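Long-range contacts in peptidase M3B, oligoendopeptidase F (Enterococcus faecium, PDB 2QR4), which probably cleaves peptide bonds in short peptides as a zinc-dependent metallopeptidase of family M3: residues Thr440-Phe445 with Leu471-Tyr476; Leu464-Gly469 with Ile486-Trp490; Lys278-Tyr282 with Ala479-Asp483. One frame throughout, in Å; residues are numbered along the deposited sequence.

Interaction 1. Residues Thr440-Phe445 with Leu471-Tyr476; sequences TQFAEF and LNAKYY
With CG anti to the backbone N (chi1 -172°) and the chain extended beyond it, Gln441 reaches from its own helix across Tyr475 to Asn472; Glu444, one turn on, adopts the same shape and meets Tyr475 and Lys474. Gln441 CB lies over one face of the Tyr475 ring, 3.9 Å from its centroid, as a CH-pi contact. At the far end Gln441 NE2 donates to Asn472 OD1 at 2.8 Å (N-H...O 162°), the acceptor lying close to the Gln441 amide plane, while OE1 receives a bond from water 1, which is also hydrogen-bonded to Tyr476 OH. Both ends of the amide are thus engaged, which fixes its rotation. The carboxylate of Glu444 is shared: the Tyr475 hydroxyl donates to Glu444 OE1 at 2.7 Å, and Lys474 NZ forms a salt bridge to Glu444 OE2, also at 2.7 Å, on the syn side. Asn257 bonds to both Glu444 OE1 and Lys474 NZ, tying this charged pair to helix 246-258. Between the two polar clusters Leu471 spreads its methyls, CD1 lying 3.6 Å from Glu444 CD and CD2 3.7 Å from Phe445 CB. Gln441 is a knob in the hole formed by Leu471, Asn472, Tyr475 and Tyr476, in a roughly antiparallel helix pair (147° between segment axes) within the mainly helical M3 peptidase fold.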
ATOM      1  N   THR A 440     -14.358 -10.573  19.752  1.00 36.27           N
ATOM      2  CA  THR A 440     -15.579 -10.542  18.967  1.00 44.44           C
ATOM      3  C   THR A 440     -15.920  -9.127  18.489  1.00 40.80           C
ATOM      4  O   THR A 440     -16.395  -8.953  17.371  1.00 44.48           O
ATOM      5  CB  THR A 440     -16.729 -11.167  19.720  1.00 44.67           C
ATOM      6  OG1 THR A 440     -16.409 -12.542  19.944  1.00 44.75           O
ATOM      7  CG2 THR A 440     -18.021 -11.070  18.909  1.00 32.35           C
ATOM      8  N   GLN A 441     -15.663  -8.127  19.335  1.00 40.95           N
ATOM      9  CA  GLN A 441     -15.782  -6.728  18.942  1.00 45.66           C
ATOM     10  C   GLN A 441     -14.972  -6.499  17.658  1.00 51.00           C
ATOM     11  O   GLN A 441     -15.477  -5.931  16.681  1.00 40.42           O
ATOM     12  CB  GLN A 441     -15.263  -5.808  20.056  1.00 38.38           C
ATOM     13  CG  GLN A 441     -15.523  -4.289  19.825  1.00 42.93           C
ATOM     14  CD  GLN A 441     -14.884  -3.410  20.902  1.00 47.83           C
ATOM     15  OE1 GLN A 441     -14.469  -3.894  21.953  1.00 57.04           O
ATOM     16  NE2 GLN A 441     -14.779  -2.120  20.631  1.00 44.94           N
ATOM     17  N   PHE A 442     -13.721  -6.961  17.679  1.00 41.66           N
ATOM     18  CA  PHE A 442     -12.822  -6.849  16.545  1.00 44.21           C
ATOM     19  C   PHE A 442     -13.410  -7.595  15.355  1.00 46.46           C
ATOM     20  O   PHE A 442     -13.381  -7.089  14.237  1.00 46.68           O
ATOM     21  CB  PHE A 442     -11.418  -7.399  16.881  1.00 41.30           C
ATOM     22  CG  PHE A 442     -10.650  -6.575  17.904  1.00 39.65           C
ATOM     23  CD1 PHE A 442     -11.028  -5.277  18.209  1.00 39.61           C
ATOM     24  CD2 PHE A 442      -9.514  -7.093  18.518  1.00 44.91           C
ATOM     25  CE1 PHE A 442     -10.317  -4.521  19.136  1.00 44.12           C
ATOM     26  CE2 PHE A 442      -8.789  -6.345  19.444  1.00 47.05           C
ATOM     27  CZ  PHE A 442      -9.195  -5.049  19.756  1.00 45.55           C
ATOM     28  N   ALA A 443     -13.953  -8.794  15.594  1.00 41.03           N
ATOM     29  CA  ALA A 443     -14.482  -9.602  14.500  1.00 38.75           C
ATOM     30  C   ALA A 443     -15.663  -8.921  13.846  1.00 41.24           C
ATOM     31  O   ALA A 443     -15.845  -9.005  12.623  1.00 41.56           O
ATOM     32  CB  ALA A 443     -14.859 -11.013  14.960  1.00 33.03           C
ATOM     33  N   GLU A 444     -16.464  -8.251  14.668  1.00 42.19           N
ATOM     34  CA  GLU A 444     -17.626  -7.516  14.187  1.00 47.48           C
ATOM     35  C   GLU A 444     -17.190  -6.314  13.350  1.00 48.18           C
ATOM     36  O   GLU A 444     -17.766  -6.053  12.292  1.00 46.14           O
ATOM     37  CB  GLU A 444     -18.529  -7.081  15.352  1.00 39.39           C
ATOM     38  CG  GLU A 444     -19.892  -6.500  14.903  1.00 42.39           C
ATOM     39  CD  GLU A 444     -20.875  -6.255  16.064  1.00 51.46           C
ATOM     40  OE1 GLU A 444     -20.630  -6.701  17.206  1.00 49.74           O
ATOM     41  OE2 GLU A 444     -21.914  -5.615  15.831  1.00 52.18           O
ATOM     42  N   PHE A 445     -16.161  -5.600  13.808  1.00 42.69           N
ATOM     43  CA  PHE A 445     -15.654  -4.459  13.057  1.00 36.38           C
ATOM     44  C   PHE A 445     -15.004  -4.919  11.761  1.00 39.08           C
ATOM     45  O   PHE A 445     -15.199  -4.314  10.705  1.00 43.84           O
ATOM     46  CB  PHE A 445     -14.676  -3.631  13.884  1.00 40.60           C
ATOM     47  CG  PHE A 445     -14.448  -2.248  13.340  1.00 37.50           C
ATOM     48  CD1 PHE A 445     -15.478  -1.321  13.322  1.00 39.72           C
ATOM     49  CD2 PHE A 445     -13.202  -1.877  12.834  1.00 38.97           C
ATOM     50  CE1 PHE A 445     -15.277  -0.046  12.809  1.00 36.98           C
ATOM     51  CE2 PHE A 445     -12.987  -0.604  12.327  1.00 39.11           C
ATOM     52  CZ  PHE A 445     -14.024   0.314  12.312  1.00 31.92           C
ATOM     53  N   LEU A 471     -19.313   1.289  18.186  1.00 46.45           N
ATOM     54  CA  LEU A 471     -19.270  -0.141  18.471  1.00 47.83           C
ATOM     55  C   LEU A 471     -18.666  -0.343  19.856  1.00 49.60           C
ATOM     56  O   LEU A 471     -19.128  -1.174  20.640  1.00 46.22           O
ATOM     57  CB  LEU A 471     -18.436  -0.868  17.406  1.00 47.85           C
ATOM     58  CG  LEU A 471     -18.315  -2.391  17.455  1.00 50.58           C
ATOM     59  CD1 LEU A 471     -19.639  -3.053  17.145  1.00 51.88           C
ATOM     60  CD2 LEU A 471     -17.254  -2.871  16.475  1.00 45.73           C
ATOM     61  N   ASN A 472     -17.649   0.451  20.169  1.00 42.99           N
ATOM     62  CA  ASN A 472     -17.013   0.358  21.474  1.00 46.77           C
ATOM     63  C   ASN A 472     -17.996   0.661  22.604  1.00 50.11           C
ATOM     64  O   ASN A 472     -18.020  -0.040  23.617  1.00 37.77           O
ATOM     65  CB  ASN A 472     -15.805   1.291  21.558  1.00 45.51           C
ATOM     66  CG  ASN A 472     -14.813   0.857  22.628  1.00 50.51           C
ATOM     67  OD1 ASN A 472     -14.087  -0.117  22.467  1.00 44.58           O
ATOM     68  ND2 ASN A 472     -14.782   1.585  23.720  1.00 42.39           N
ATOM     69  N   ALA A 473     -18.816   1.690  22.411  1.00 38.40           N
ATOM     70  CA  ALA A 473     -19.773   2.134  23.424  1.00 39.73           C
ATOM     71  C   ALA A 473     -20.871   1.103  23.594  1.00 44.58           C
ATOM     72  O   ALA A 473     -21.342   0.877  24.708  1.00 49.17           O
ATOM     73  CB  ALA A 473     -20.376   3.504  23.038  1.00 30.57           C
ATOM     74  N   LYS A 474     -21.274   0.484  22.481  1.00 39.00           N
ATOM     75  CA  LYS A 474     -22.264  -0.595  22.500  1.00 38.13           C
ATOM     76  C   LYS A 474     -21.743  -1.763  23.340  1.00 48.72           C
ATOM     77  O   LYS A 474     -22.470  -2.341  24.142  1.00 47.39           O
ATOM     78  CB  LYS A 474     -22.550  -1.081  21.068  1.00 39.76           C
ATOM     79  CG  LYS A 474     -23.635  -2.171  20.961  1.00 52.74           C
ATOM     80  CD  LYS A 474     -23.943  -2.603  19.506  1.00 46.46           C
ATOM     81  CE  LYS A 474     -22.942  -3.675  19.029  1.00 61.83           C
ATOM     82  NZ  LYS A 474     -23.313  -4.344  17.730  1.00 51.35           N
ATOM     83  N   TYR A 475     -20.475  -2.110  23.139  1.00 41.57           N
ATOM     84  CA  TYR A 475     -19.868  -3.193  23.881  1.00 42.24           C
ATOM     85  C   TYR A 475     -19.656  -2.858  25.356  1.00 44.97           C
ATOM     86  O   TYR A 475     -20.053  -3.604  26.227  1.00 36.15           O
ATOM     87  CB  TYR A 475     -18.561  -3.624  23.223  1.00 41.11           C
ATOM     88  CG  TYR A 475     -18.759  -4.705  22.201  1.00 41.76           C
ATOM     89  CD1 TYR A 475     -19.399  -4.432  21.012  1.00 36.37           C
ATOM     90  CD2 TYR A 475     -18.325  -6.015  22.438  1.00 36.87           C
ATOM     91  CE1 TYR A 475     -19.607  -5.417  20.068  1.00 38.79           C
ATOM     92  CE2 TYR A 475     -18.516  -7.007  21.500  1.00 32.78           C
ATOM     93  CZ  TYR A 475     -19.168  -6.697  20.313  1.00 40.54           C
ATOM     94  OH  TYR A 475     -19.392  -7.654  19.357  1.00 43.46           O
ATOM     95  N   TYR A 476     -19.074  -1.716  25.656  1.00 45.42           N
ATOM     96  CA  TYR A 476     -18.744  -1.458  27.042  1.00 39.01           C
ATOM     97  C   TYR A 476     -19.874  -0.916  27.891  1.00 46.63           C
ATOM     98  O   TYR A 476     -19.858  -1.087  29.109  1.00 43.52           O
ATOM     99  CB  TYR A 476     -17.492  -0.595  27.138  1.00 46.19           C
ATOM    100  CG  TYR A 476     -16.262  -1.411  26.805  1.00 52.12           C
ATOM    101  CD1 TYR A 476     -15.667  -2.241  27.762  1.00 43.45           C
ATOM    102  CD2 TYR A 476     -15.729  -1.401  25.528  1.00 40.81           C
ATOM    103  CE1 TYR A 476     -14.540  -2.992  27.448  1.00 47.97           C
ATOM    104  CE2 TYR A 476     -14.618  -2.158  25.210  1.00 45.75           C
ATOM    105  CZ  TYR A 476     -14.024  -2.935  26.171  1.00 44.93           C
ATOM    106  OH  TYR A 476     -12.924  -3.672  25.836  1.00 55.12           O
TER
HETATM  107  O   HOH W   1     -12.007  -3.566  23.309  1.00 28.62           O

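Interaction 2. Residues Leu464-Gly469 with Ile486-Trp490; sequences LSDSYG and IKFEW
Trp490 and Tyr468 form the tightly packed part of a contact in the mainly helical M3 peptidase fold, where the chain leaves helix 461-476 and doubles back to lay a short 3-10 segment against it. The edge of the indole points toward the face of the Tyr468 ring in an offset edge-to-face pair, with 5.9 Å between the centroids of the Tyr468 ring and the five-membered Trp490 ring and the planes 61° apart. Trp490 N also lies over the centre of that tyrosine face. A chi1 of 57° sets Trp490 CG between its own backbone N and carbonyl carbon, and the indole then runs alongside the helix, where Leu464 CB covers one of its faces at 3.9 Å from CE2. Tyr468 OH donates to Glu489 OE2 at 2.7 Å, arriving from above the carboxylate plane, and Glu489 OE1 forms a salt bridge with Arg438 of helix 418-454. Backbones approach closely too, since Ser465 CA makes a CH...O contact of 3.3 Å with Lys487 O. The Lys487 side chain passes Gly469, its CG 4.0 Å from Gly469 CA.

The other side of the contact is looser and partly exposed. Here the Lys487 chain, bent at chi3, passes along the helix backbone to a single salt bridge, NZ to Asp466 OD2 at 3.0 Å, on the anti side and well tilted from the carboxylate plane. Back at the tight end, the Ser465 hydroxyl gives its proton to Ser461 O one turn earlier and receives Trp490 NE1-H, which meets Ser465 OG at 3.1 Å, near the plane of the indole and at 160°.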
ATOM      1  N   LEU A 464     -14.497   5.433   9.758  1.00 36.27           N
ATOM      2  CA  LEU A 464     -13.990   4.267  10.506  1.00 48.04           C
ATOM      3  C   LEU A 464     -14.026   4.569  12.006  1.00 42.90           C
ATOM      4  O   LEU A 464     -14.460   3.748  12.815  1.00 46.58           O
ATOM      5  CB  LEU A 464     -12.564   3.930  10.064  1.00 39.16           C
ATOM      6  CG  LEU A 464     -12.171   2.698   9.231  1.00 54.01           C
ATOM      7  CD1 LEU A 464     -13.315   1.890   8.674  1.00 43.26           C
ATOM      8  CD2 LEU A 464     -11.219   3.086   8.155  1.00 32.89           C
ATOM      9  N   SER A 465     -13.602   5.775  12.360  1.00 37.00           N
ATOM     10  CA  SER A 465     -13.478   6.174  13.751  1.00 39.45           C
ATOM     11  C   SER A 465     -14.818   6.371  14.428  1.00 44.70           C
ATOM     12  O   SER A 465     -15.037   5.830  15.512  1.00 50.30           O
ATOM     13  CB  SER A 465     -12.596   7.406  13.866  1.00 43.66           C
ATOM     14  OG  SER A 465     -11.365   7.161  13.189  1.00 41.73           O
ATOM     15  N   ASP A 466     -15.725   7.107  13.790  1.00 40.18           N
ATOM     16  CA  ASP A 466     -17.093   7.235  14.309  1.00 41.37           C
ATOM     17  C   ASP A 466     -17.751   5.856  14.464  1.00 45.58           C
ATOM     18  O   ASP A 466     -18.463   5.605  15.434  1.00 38.31           O
ATOM     19  CB  ASP A 466     -17.963   8.129  13.399  1.00 44.19           C
ATOM     20  CG  ASP A 466     -17.459   9.583  13.325  1.00 69.73           C
ATOM     21  OD1 ASP A 466     -17.940  10.348  12.447  1.00 74.26           O
ATOM     22  OD2 ASP A 466     -16.578   9.968  14.133  1.00 65.66           O
ATOM     23  N   SER A 467     -17.518   4.967  13.498  1.00 40.84           N
ATOM     24  CA  SER A 467     -18.092   3.637  13.536  1.00 39.51           C
ATOM     25  C   SER A 467     -17.495   2.853  14.694  1.00 44.75           C
ATOM     26  O   SER A 467     -18.217   2.243  15.485  1.00 45.11           O
ATOM     27  CB  SER A 467     -17.837   2.923  12.217  1.00 39.95           C
ATOM     28  OG  SER A 467     -18.631   3.497  11.206  1.00 44.70           O
ATOM     29  N   TYR A 468     -16.174   2.894  14.807  1.00 37.01           N
ATOM     30  CA  TYR A 468     -15.496   2.182  15.887  1.00 42.51           C
ATOM     31  C   TYR A 468     -15.875   2.738  17.255  1.00 44.66           C
ATOM     32  O   TYR A 468     -16.174   1.981  18.182  1.00 42.02           O
ATOM     33  CB  TYR A 468     -13.979   2.205  15.710  1.00 41.59           C
ATOM     34  CG  TYR A 468     -13.281   1.256  16.637  1.00 41.72           C
ATOM     35  CD1 TYR A 468     -13.061  -0.062  16.271  1.00 46.41           C
ATOM     36  CD2 TYR A 468     -12.858   1.666  17.882  1.00 43.62           C
ATOM     37  CE1 TYR A 468     -12.434  -0.939  17.122  1.00 45.11           C
ATOM     38  CE2 TYR A 468     -12.216   0.798  18.741  1.00 42.35           C
ATOM     39  CZ  TYR A 468     -12.017  -0.502  18.363  1.00 52.91           C
ATOM     40  OH  TYR A 468     -11.385  -1.362  19.231  1.00 53.43           O
ATOM     41  N   GLY A 469     -15.879   4.060  17.382  1.00 41.86           N
ATOM     42  CA  GLY A 469     -16.391   4.680  18.607  1.00 37.43           C
ATOM     43  C   GLY A 469     -17.760   4.162  19.030  1.00 44.19           C
ATOM     44  O   GLY A 469     -17.985   3.869  20.210  1.00 39.10           O
ATOM     45  N   ILE A 486     -10.325   6.549  21.940  1.00 37.46           N
ATOM     46  CA  ILE A 486     -10.526   5.151  21.577  1.00 36.43           C
ATOM     47  C   ILE A 486     -11.184   4.998  20.213  1.00 39.87           C
ATOM     48  O   ILE A 486     -11.258   3.903  19.683  1.00 48.14           O
ATOM     49  CB  ILE A 486     -11.342   4.388  22.637  1.00 37.49           C
ATOM     50  CG1 ILE A 486     -10.925   2.924  22.643  1.00 48.58           C
ATOM     51  CG2 ILE A 486     -12.834   4.524  22.389  1.00 28.66           C
ATOM     52  CD1 ILE A 486      -9.560   2.707  23.270  1.00 37.30           C
ATOM     53  N   LYS A 487     -11.669   6.094  19.643  1.00 47.91           N
ATOM     54  CA  LYS A 487     -12.204   6.045  18.283  1.00 49.57           C
ATOM     55  C   LYS A 487     -11.129   5.635  17.268  1.00 45.07           C
ATOM     56  O   LYS A 487     -11.452   5.190  16.166  1.00 43.50           O
ATOM     57  CB  LYS A 487     -12.811   7.393  17.880  1.00 42.16           C
ATOM     58  CG  LYS A 487     -13.969   7.818  18.742  1.00 56.00           C
ATOM     59  CD  LYS A 487     -14.387   9.244  18.442  1.00 58.81           C
ATOM     60  CE  LYS A 487     -14.990   9.358  17.073  1.00 67.60           C
ATOM     61  NZ  LYS A 487     -15.812  10.600  16.966  1.00 78.37           N
ATOM     62  N   PHE A 488      -9.857   5.780  17.634  1.00 44.66           N
ATOM     63  CA  PHE A 488      -8.767   5.526  16.688  1.00 42.43           C
ATOM     64  C   PHE A 488      -8.085   4.185  16.914  1.00 49.04           C
ATOM     65  O   PHE A 488      -7.195   3.793  16.153  1.00 49.27           O
ATOM     66  CB  PHE A 488      -7.752   6.673  16.729  1.00 44.17           C
ATOM     67  CG  PHE A 488      -8.391   8.039  16.658  1.00 38.01           C
ATOM     68  CD1 PHE A 488      -9.057   8.454  15.502  1.00 36.74           C
ATOM     69  CD2 PHE A 488      -8.351   8.895  17.747  1.00 40.59           C
ATOM     70  CE1 PHE A 488      -9.650   9.709  15.424  1.00 39.57           C
ATOM     71  CE2 PHE A 488      -8.951  10.170  17.681  1.00 45.57           C
ATOM     72  CZ  PHE A 488      -9.595  10.570  16.520  1.00 39.57           C
ATOM     73  N   GLU A 489      -8.522   3.457  17.937  1.00 42.77           N
ATOM     74  CA  GLU A 489      -7.938   2.137  18.202  1.00 47.93           C
ATOM     75  C   GLU A 489      -7.918   1.181  16.984  1.00 38.19           C
ATOM     76  O   GLU A 489      -6.984   0.415  16.843  1.00 43.25           O
ATOM     77  CB  GLU A 489      -8.591   1.460  19.421  1.00 39.71           C
ATOM     78  CG  GLU A 489      -7.982   0.092  19.756  1.00 40.53           C
ATOM     79  CD  GLU A 489      -8.537  -0.509  21.031  1.00 51.28           C
ATOM     80  OE1 GLU A 489      -7.738  -1.053  21.829  1.00 49.29           O
ATOM     81  OE2 GLU A 489      -9.769  -0.433  21.242  1.00 50.30           O
ATOM     82  N   TRP A 490      -8.919   1.232  16.101  1.00 40.28           N
ATOM     83  CA  TRP A 490      -8.938   0.323  14.932  1.00 39.90           C
ATOM     84  C   TRP A 490      -7.614   0.343  14.182  1.00 44.27           C
ATOM     85  O   TRP A 490      -7.246  -0.645  13.539  1.00 42.75           O
ATOM     86  CB  TRP A 490     -10.069   0.664  13.952  1.00 33.04           C
ATOM     87  CG  TRP A 490      -9.981   2.063  13.469  1.00 44.62           C
ATOM     88  CD1 TRP A 490     -10.602   3.164  14.003  1.00 36.80           C
ATOM     89  CD2 TRP A 490      -9.191   2.536  12.373  1.00 39.28           C
ATOM     90  NE1 TRP A 490     -10.241   4.296  13.301  1.00 42.19           N
ATOM     91  CE2 TRP A 490      -9.376   3.936  12.296  1.00 41.00           C
ATOM     92  CE3 TRP A 490      -8.338   1.913  11.454  1.00 38.94           C
ATOM     93  CZ2 TRP A 490      -8.741   4.723  11.331  1.00 35.66           C
ATOM     94  CZ3 TRP A 490      -7.706   2.698  10.492  1.00 35.90           C
ATOM     95  CH2 TRP A 490      -7.911   4.087  10.444  1.00 42.46           C
TER

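Interaction 3. Residues Lys278-Tyr282 with Ala479-Asp483; sequences KLHMY and AVEED
Asp483 spends its carboxylate on two consecutive residues of the other loop, one bond going to a side chain and the next to the backbone. Its OD1 accepts from His280 ND1 at 2.8 Å, on the syn side and close to the plane of the imidazole, so that ring and carboxylate lie nearly coplanar, 25° apart. Its OD2 takes the backbone N-H of Met281, with Met281 N to Asp483 OD2 at 2.7 Å. Two bonds to different oxygens fix the rotation of the carboxylate. The imidazole is covered on both faces: Glu481 CB and CG lie over one, and Tyr282 OH stands over the centre of the opposite face.

Just before these residues in each loop, the backbones meet directly. Glu481 N donates to Leu279 O at 2.7 Å, almost straight at 168° and nearly collinear with the carbonyl bond. Water 2 completes this side, accepting from Leu279 N and donating to Ala479 O and Glu481 OE1. A bend at chi2 (-50°) turns the Glu481 side chain back beside Lys278, whose CG lies 3.4 Å from Glu481 OE1; the lysine contributes methylene packing, its NZ making no bond to this carboxylate. On the inner side Val480 divides its methyls, CG2 at 3.9 Å from Leu279 CD2 and CG1 at 3.7 Å from SE of Met281, present as selenomethionine. The paired loops lie among three helices: Met281 and Tyr282 pack on helix 190-206, Leu279 and Val480 on helix 260-274, and Met281 also on Asn472 and Tyr476 of helix 461-476.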
ATOM      1  N   LYS A 278     -15.271   8.250  37.419  1.00 39.33           N
ATOM      2  CA  LYS A 278     -15.637   7.745  36.105  1.00 35.60           C
ATOM      3  C   LYS A 278     -14.633   6.737  35.555  1.00 37.44           C
ATOM      4  O   LYS A 278     -13.425   6.935  35.666  1.00 45.45           O
ATOM      5  CB  LYS A 278     -15.883   8.914  35.145  1.00 51.80           C
ATOM      6  CG  LYS A 278     -17.360   9.323  35.124  1.00 55.36           C
ATOM      7  CD  LYS A 278     -17.567  10.770  34.841  1.00 63.95           C
ATOM      8  CE  LYS A 278     -19.052  11.087  34.770  1.00 74.88           C
ATOM      9  NZ  LYS A 278     -19.771  10.591  35.974  1.00 61.66           N
ATOM     10  N   LEU A 279     -15.138   5.646  34.985  1.00 39.84           N
ATOM     11  CA  LEU A 279     -14.280   4.580  34.450  1.00 42.40           C
ATOM     12  C   LEU A 279     -13.928   4.851  33.003  1.00 42.52           C
ATOM     13  O   LEU A 279     -14.817   5.030  32.167  1.00 42.78           O
ATOM     14  CB  LEU A 279     -14.984   3.217  34.527  1.00 38.49           C
ATOM     15  CG  LEU A 279     -14.084   1.979  34.337  1.00 41.46           C
ATOM     16  CD1 LEU A 279     -13.092   1.807  35.491  1.00 28.84           C
ATOM     17  CD2 LEU A 279     -14.909   0.709  34.187  1.00 37.57           C
ATOM     18  N   HIS A 280     -12.641   4.858  32.692  1.00 35.82           N
ATOM     19  CA  HIS A 280     -12.229   5.140  31.318  1.00 35.82           C
ATOM     20  C   HIS A 280     -11.515   3.927  30.718  1.00 44.84           C
ATOM     21  O   HIS A 280     -11.076   3.026  31.446  1.00 43.87           O
ATOM     22  CB  HIS A 280     -11.267   6.335  31.271  1.00 40.66           C
ATOM     23  CG  HIS A 280     -11.829   7.610  31.811  1.00 44.68           C
ATOM     24  ND1 HIS A 280     -12.262   8.636  30.997  1.00 36.62           N
ATOM     25  CD2 HIS A 280     -12.001   8.042  33.085  1.00 47.11           C
ATOM     26  CE1 HIS A 280     -12.690   9.638  31.745  1.00 41.41           C
ATOM     27  NE2 HIS A 280     -12.547   9.301  33.015  1.00 47.71           N
HETATM   28  N   MSE A 281     -11.370   3.923  29.393  1.00 43.40           N
HETATM   29  CA  MSE A 281     -10.585   2.891  28.725  1.00 35.22           C
HETATM   30  C   MSE A 281      -9.245   2.680  29.425  1.00 41.03           C
HETATM   31  O   MSE A 281      -8.804   1.543  29.610  1.00 44.43           O
HETATM   32  CB  MSE A 281     -10.402   3.205  27.230  1.00 39.26           C
HETATM   33  CG  MSE A 281     -11.716   3.193  26.408  1.00 40.33           C
HETATM   34 SE   MSE A 281     -12.837   1.575  26.696  1.00 65.14          SE
HETATM   35  CE  MSE A 281     -11.596   0.181  26.099  1.00 37.38           C
ATOM     36  N   TYR A 282      -8.610   3.759  29.867  1.00 38.07           N
ATOM     37  CA  TYR A 282      -7.282   3.609  30.473  1.00 32.37           C
ATOM     38  C   TYR A 282      -7.321   3.079  31.906  1.00 36.59           C
ATOM     39  O   TYR A 282      -6.299   3.066  32.603  1.00 46.99           O
ATOM     40  CB  TYR A 282      -6.482   4.912  30.393  1.00 39.77           C
ATOM     41  CG  TYR A 282      -7.174   6.131  30.963  1.00 35.27           C
ATOM     42  CD1 TYR A 282      -7.290   6.317  32.341  1.00 35.97           C
ATOM     43  CD2 TYR A 282      -7.687   7.112  30.124  1.00 44.91           C
ATOM     44  CE1 TYR A 282      -7.917   7.461  32.864  1.00 38.98           C
ATOM     45  CE2 TYR A 282      -8.309   8.255  30.633  1.00 39.12           C
ATOM     46  CZ  TYR A 282      -8.423   8.425  31.997  1.00 40.91           C
ATOM     47  OH  TYR A 282      -9.055   9.552  32.482  1.00 47.30           O
ATOM     48  N   ALA A 479     -21.221   2.341  31.810  1.00 43.43           N
ATOM     49  CA  ALA A 479     -20.300   2.394  32.950  1.00 41.48           C
ATOM     50  C   ALA A 479     -18.912   2.898  32.541  1.00 43.67           C
ATOM     51  O   ALA A 479     -18.155   3.403  33.373  1.00 41.99           O
ATOM     52  CB  ALA A 479     -20.196   1.052  33.606  1.00 40.35           C
ATOM     53  N   VAL A 480     -18.594   2.763  31.256  1.00 36.76           N
ATOM     54  CA  VAL A 480     -17.313   3.195  30.716  1.00 40.09           C
ATOM     55  C   VAL A 480     -17.488   4.504  29.951  1.00 41.24           C
ATOM     56  O   VAL A 480     -18.314   4.591  29.048  1.00 43.09           O
ATOM     57  CB  VAL A 480     -16.723   2.103  29.790  1.00 39.19           C
ATOM     58  CG1 VAL A 480     -15.427   2.577  29.117  1.00 34.58           C
ATOM     59  CG2 VAL A 480     -16.482   0.827  30.581  1.00 38.47           C
ATOM     60  N   GLU A 481     -16.728   5.532  30.317  1.00 47.35           N
ATOM     61  CA  GLU A 481     -16.807   6.820  29.613  1.00 44.85           C
ATOM     62  C   GLU A 481     -16.385   6.672  28.158  1.00 52.27           C
ATOM     63  O   GLU A 481     -15.473   5.902  27.849  1.00 54.52           O
ATOM     64  CB  GLU A 481     -15.938   7.880  30.292  1.00 41.90           C
ATOM     65  CG  GLU A 481     -16.445   8.309  31.648  1.00 53.71           C
ATOM     66  CD  GLU A 481     -17.913   8.682  31.622  1.00 58.27           C
ATOM     67  OE1 GLU A 481     -18.704   8.005  32.319  1.00 51.24           O
ATOM     68  OE2 GLU A 481     -18.273   9.642  30.900  1.00 58.58           O
ATOM     69  N   GLU A 482     -17.057   7.403  27.267  1.00 54.75           N
ATOM     70  CA  GLU A 482     -16.668   7.430  25.854  1.00 60.57           C
ATOM     71  C   GLU A 482     -15.440   8.315  25.668  1.00 50.70           C
ATOM     72  O   GLU A 482     -15.566   9.510  25.444  1.00 52.10           O
ATOM     73  CB  GLU A 482     -17.827   7.923  24.968  1.00 52.01           C
ATOM     74  CG  GLU A 482     -18.980   6.916  24.840  1.00 65.28           C
ATOM     75  CD  GLU A 482     -20.193   7.460  24.087  1.00 63.78           C
ATOM     76  OE1 GLU A 482     -21.310   6.938  24.295  1.00 63.89           O
ATOM     77  OE2 GLU A 482     -20.037   8.404  23.287  1.00 72.37           O
ATOM     78  N   ASP A 483     -14.257   7.727  25.798  1.00 49.34           N
ATOM     79  CA  ASP A 483     -13.008   8.437  25.556  1.00 39.38           C
ATOM     80  C   ASP A 483     -12.881   8.731  24.062  1.00 37.71           C
ATOM     81  O   ASP A 483     -13.025   7.834  23.240  1.00 46.10           O
ATOM     82  CB  ASP A 483     -11.818   7.576  25.997  1.00 39.66           C
ATOM     83  CG  ASP A 483     -11.774   7.353  27.508  1.00 57.36           C
ATOM     84  OD1 ASP A 483     -11.691   8.355  28.262  1.00 52.05           O
ATOM     85  OD2 ASP A 483     -11.790   6.171  27.937  1.00 53.70           O
TER
HETATM   86  O   HOH W   2     -18.173   5.965  34.340  1.00 38.87           O

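From the N terminus, the first segment met is 278-282, in the loop after helix 260-274; it waits for 479-483, so interaction 3 closes the longest loop, 196 intervening residues of which more than half are helical. Interaction 1 falls entirely within that span, joining helix 418-454 to helix 461-476 across 25 residues. Interaction 2 starts on helix 461-476 between the segments of interaction 1 and ends beyond 479-483, closing a short loop of 16 residues, so it crosses both of the others. Helix 461-476 is shared by interactions 1 and 2, which meet where Phe445 packs on Trp490 and Tyr468. Met281 reaches Asn472 and Ile486, linking interaction 3 to both.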